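Putative glycoside hydrolase (Parabacteroides distasonis ATCC 8503, PDB 3GYC) is a putative glycoside hydrolase with a TIM-barrel fold and probably cleaves glycosidic bonds, though its substrate is not established. Local coordinates at residues A[45-50]-A[104-109]. Sequence-based numbering, arbitrary orientation.
Sequences ELSERG and KERDIK
Leu46 and Ser47 of helix 39-48 meet Ile108 and Arg106 of segment 104-109, where the turn after helix 95-105 leads into strand 109-113. Both helices belong to the outer layer of a (beta/alpha)8 TIM barrel, and each leads into a strand of the parallel sheet. The contact joins the helix-to-strand turns that lead into the neighbouring strands 53-57 and 109-113. It is small, 116 Å² in all, and no hydrogen bond crosses it.

Glu45 O takes two bonds from Arg49. Arg49 N donates to Glu45 O at 3.1 Å. Arg49 NH1 comes from the opposite face of the carbonyl plane, 2.9 Å from Glu45 O, with an N-H...O angle of 158°. Leu46 points its CB toward the other segment, and its CD2 lies 4.2 Å from Ile108 CD1. Both side chains also pack on Ile54 of strand 53-57, so the apolar part of the contact continues into the barrel wall. Ser47 is next. Its OG is bonded to Leu43 O one turn back. Arg106 CD comes only loosely near Ser47 OG, at 4.4 Å. The guanidinium of Arg106 is held instead by salt bridges to Asp40 and Asp44 of helix 39-48, which link the turn after helix 95-105 to helix 39-48. Gly50 closes the helix end in a Schellman motif, with Gly50 N 2.8 Å from Ser47 O. Asp107 plays the same part after helix 95-105. With CG1 anti to the carbonyl carbon (chi1 -71°) and the chain extended beyond it (chi2 163°), Ile108 carries its CD1 to 3.8 Å from Ser47 OG.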
ATOM      1  N   GLU A  45     -19.948   0.946  -2.694  1.00 12.28           N
ATOM      2  CA  GLU A  45     -19.782   0.822  -1.232  1.00 12.72           C
ATOM      3  C   GLU A  45     -18.587   1.633  -0.725  1.00 12.06           C
ATOM      4  O   GLU A  45     -18.616   2.275   0.331  1.00 11.59           O
ATOM      5  CB  GLU A  45     -19.652  -0.647  -0.837  1.00 13.70           C
ATOM      6  CG  GLU A  45     -20.929  -1.452  -0.978  1.00 14.88           C
ATOM      7  CD  GLU A  45     -20.769  -2.972  -0.691  1.00 16.24           C
ATOM      8  OE1 GLU A  45     -19.714  -3.457  -0.213  1.00 16.08           O
ATOM      9  OE2 GLU A  45     -21.725  -3.720  -0.995  1.00 18.01           O
ATOM     10  N   LEU A  46     -17.504   1.558  -1.468  1.00 10.05           N
ATOM     11  CA  LEU A  46     -16.307   2.321  -1.212  1.00 10.93           C
ATOM     12  C   LEU A  46     -16.631   3.836  -1.240  1.00 12.03           C
ATOM     13  O   LEU A  46     -16.242   4.555  -0.348  1.00 12.62           O
ATOM     14  CB  LEU A  46     -15.250   2.021  -2.309  1.00 11.49           C
ATOM     15  CG  LEU A  46     -13.889   2.671  -2.086  1.00 12.16           C
ATOM     16  CD1 LEU A  46     -13.307   2.119  -0.784  1.00 12.28           C
ATOM     17  CD2 LEU A  46     -12.933   2.530  -3.260  1.00 12.34           C
ATOM     18  N   SER A  47     -17.314   4.300  -2.275  1.00 11.60           N
ATOM     19  CA  SER A  47     -17.681   5.742  -2.374  1.00 15.67           C
ATOM     20  C   SER A  47     -18.634   6.174  -1.284  1.00 14.84           C
ATOM     21  O   SER A  47     -18.523   7.283  -0.779  1.00 14.89           O
ATOM     22  CB  SER A  47     -18.329   6.045  -3.708  1.00 16.79           C
ATOM     23  OG  SER A  47     -17.401   5.832  -4.741  1.00 22.55           O
ATOM     24  N   GLU A  48     -19.604   5.317  -0.966  1.00 16.07           N
ATOM     25  CA  GLU A  48     -20.577   5.572   0.113  1.00 16.67           C
ATOM     26  C   GLU A  48     -19.818   5.787   1.442  1.00 15.67           C
ATOM     27  O   GLU A  48     -20.237   6.567   2.297  1.00 16.62           O
ATOM     28  CB  GLU A  48     -21.528   4.376   0.221  1.00 19.62           C
ATOM     29  CG  GLU A  48     -22.539   4.441   1.349  1.00 24.12           C
ATOM     30  CD  GLU A  48     -23.364   3.144   1.576  1.00 27.51           C
ATOM     31  OE1 GLU A  48     -22.953   2.012   1.151  1.00 31.57           O
ATOM     32  OE2 GLU A  48     -24.425   3.253   2.260  1.00 29.81           O
ATOM     33  N   ARG A  49     -18.716   5.073   1.638  1.00 12.51           N
ATOM     34  CA  ARG A  49     -17.895   5.221   2.822  1.00 11.62           C
ATOM     35  C   ARG A  49     -17.000   6.480   2.746  1.00 13.84           C
ATOM     36  O   ARG A  49     -16.409   6.864   3.743  1.00 14.41           O
ATOM     37  CB  ARG A  49     -17.074   3.953   3.066  1.00 11.70           C
ATOM     38  CG  ARG A  49     -17.975   2.811   3.425  1.00 11.92           C
ATOM     39  CD  ARG A  49     -17.359   1.474   3.220  1.00 12.38           C
ATOM     40  NE  ARG A  49     -18.179   0.447   3.816  1.00 11.90           N
ATOM     41  CZ  ARG A  49     -19.368   0.042   3.383  1.00 12.57           C
ATOM     42  NH1 ARG A  49     -19.968   0.599   2.329  1.00 13.47           N
ATOM     43  NH2 ARG A  49     -19.998  -0.910   4.043  1.00 13.02           N
ATOM     44  N   GLY A  50     -16.910   7.104   1.562  1.00 12.07           N
ATOM     45  CA  GLY A  50     -16.166   8.355   1.380  1.00 12.23           C
ATOM     46  C   GLY A  50     -14.742   8.229   0.881  1.00 11.39           C
ATOM     47  O   GLY A  50     -14.017   9.216   0.872  1.00 10.81           O
ATOM     48  N   LYS A 104     -12.697   5.612 -12.840  1.00 15.15           N
ATOM     49  CA  LYS A 104     -12.812   6.911 -13.509  1.00 14.59           C
ATOM     50  C   LYS A 104     -14.224   7.440 -13.480  1.00 15.43           C
ATOM     51  O   LYS A 104     -14.442   8.626 -13.276  1.00 14.35           O
ATOM     52  CB  LYS A 104     -12.343   6.806 -14.953  1.00 16.12           C
ATOM     53  CG  LYS A 104     -12.399   8.084 -15.738  1.00 18.71           C
ATOM     54  CD  LYS A 104     -11.765   7.853 -17.099  1.00 20.67           C
ATOM     55  CE  LYS A 104     -11.718   9.115 -17.937  1.00 23.51           C
ATOM     56  NZ  LYS A 104     -13.104   9.578 -18.250  1.00 25.98           N
ATOM     57  N   GLU A 105     -15.172   6.561 -13.729  1.00 15.42           N
ATOM     58  CA  GLU A 105     -16.579   6.893 -13.754  1.00 16.58           C
ATOM     59  C   GLU A 105     -17.029   7.506 -12.437  1.00 16.25           C
ATOM     60  O   GLU A 105     -17.913   8.310 -12.440  1.00 17.05           O
ATOM     61  CB  GLU A 105     -17.404   5.617 -14.016  1.00 17.06           C
ATOM     62  CG  GLU A 105     -18.893   5.775 -13.887  1.00 19.48           C
ATOM     63  N   ARG A 106     -16.383   7.117 -11.344  1.00 16.01           N
ATOM     64  CA  ARG A 106     -16.730   7.538  -9.996  1.00 16.42           C
ATOM     65  C   ARG A 106     -15.716   8.521  -9.401  1.00 16.96           C
ATOM     66  O   ARG A 106     -15.733   8.761  -8.206  1.00 17.13           O
ATOM     67  CB  ARG A 106     -16.818   6.295  -9.107  1.00 16.31           C
ATOM     68  CG  ARG A 106     -17.885   5.263  -9.487  1.00 15.75           C
ATOM     69  CD  ARG A 106     -17.740   3.933  -8.684  1.00 16.02           C
ATOM     70  NE  ARG A 106     -18.870   3.040  -8.927  1.00 15.08           N
ATOM     71  CZ  ARG A 106     -19.059   2.374 -10.062  1.00 16.52           C
ATOM     72  NH1 ARG A 106     -18.191   2.466 -11.071  1.00 16.28           N
ATOM     73  NH2 ARG A 106     -20.115   1.608 -10.204  1.00 14.89           N
ATOM     74  N   ASP A 107     -14.855   9.103 -10.232  1.00 17.82           N
ATOM     75  CA  ASP A 107     -13.767  10.004  -9.769  1.00 18.54           C
ATOM     76  C   ASP A 107     -12.922   9.402  -8.651  1.00 16.62           C
ATOM     77  O   ASP A 107     -12.622  10.072  -7.676  1.00 17.25           O
ATOM     78  CB  ASP A 107     -14.269  11.403  -9.331  1.00 21.18           C
ATOM     79  CG  ASP A 107     -13.096  12.349  -8.882  1.00 24.44           C
ATOM     80  OD1 ASP A 107     -11.921  12.195  -9.378  1.00 27.41           O
ATOM     81  OD2 ASP A 107     -13.327  13.241  -8.015  1.00 24.54           O
ATOM     82  N   ILE A 108     -12.583   8.132  -8.766  1.00 14.20           N
ATOM     83  CA  ILE A 108     -11.704   7.459  -7.818  1.00 12.24           C
ATOM     84  C   ILE A 108     -10.367   7.413  -8.575  1.00 14.59           C
ATOM     85  O   ILE A 108     -10.322   7.016  -9.761  1.00 15.30           O
ATOM     86  CB  ILE A 108     -12.185   6.035  -7.496  1.00 11.74           C
ATOM     87  CG1 ILE A 108     -13.461   6.080  -6.635  1.00 11.35           C
ATOM     88  CG2 ILE A 108     -11.167   5.287  -6.718  1.00 13.53           C
ATOM     89  CD1 ILE A 108     -14.237   4.795  -6.606  1.00 10.37           C
ATOM     90  N   LYS A 109      -9.310   7.874  -7.927  1.00 12.75           N
ATOM     91  CA  LYS A 109      -7.967   7.866  -8.490  1.00 15.27           C
ATOM     92  C   LYS A 109      -7.249   6.602  -7.987  1.00 12.96           C
ATOM     93  O   LYS A 109      -7.567   6.067  -6.932  1.00 12.05           O
ATOM     94  CB  LYS A 109      -7.178   9.145  -8.139  1.00 17.68           C
ATOM     95  CG  LYS A 109      -7.016  10.171  -9.284  1.00 22.67           C
ATOM     96  CD  LYS A 109      -8.160  10.956  -9.640  1.00 23.40           C
ATOM     97  CE  LYS A 109      -7.906  11.811 -10.927  1.00 24.07           C
ATOM     98  NZ  LYS A 109      -6.945  12.978 -10.926  1.00 25.62           N
TER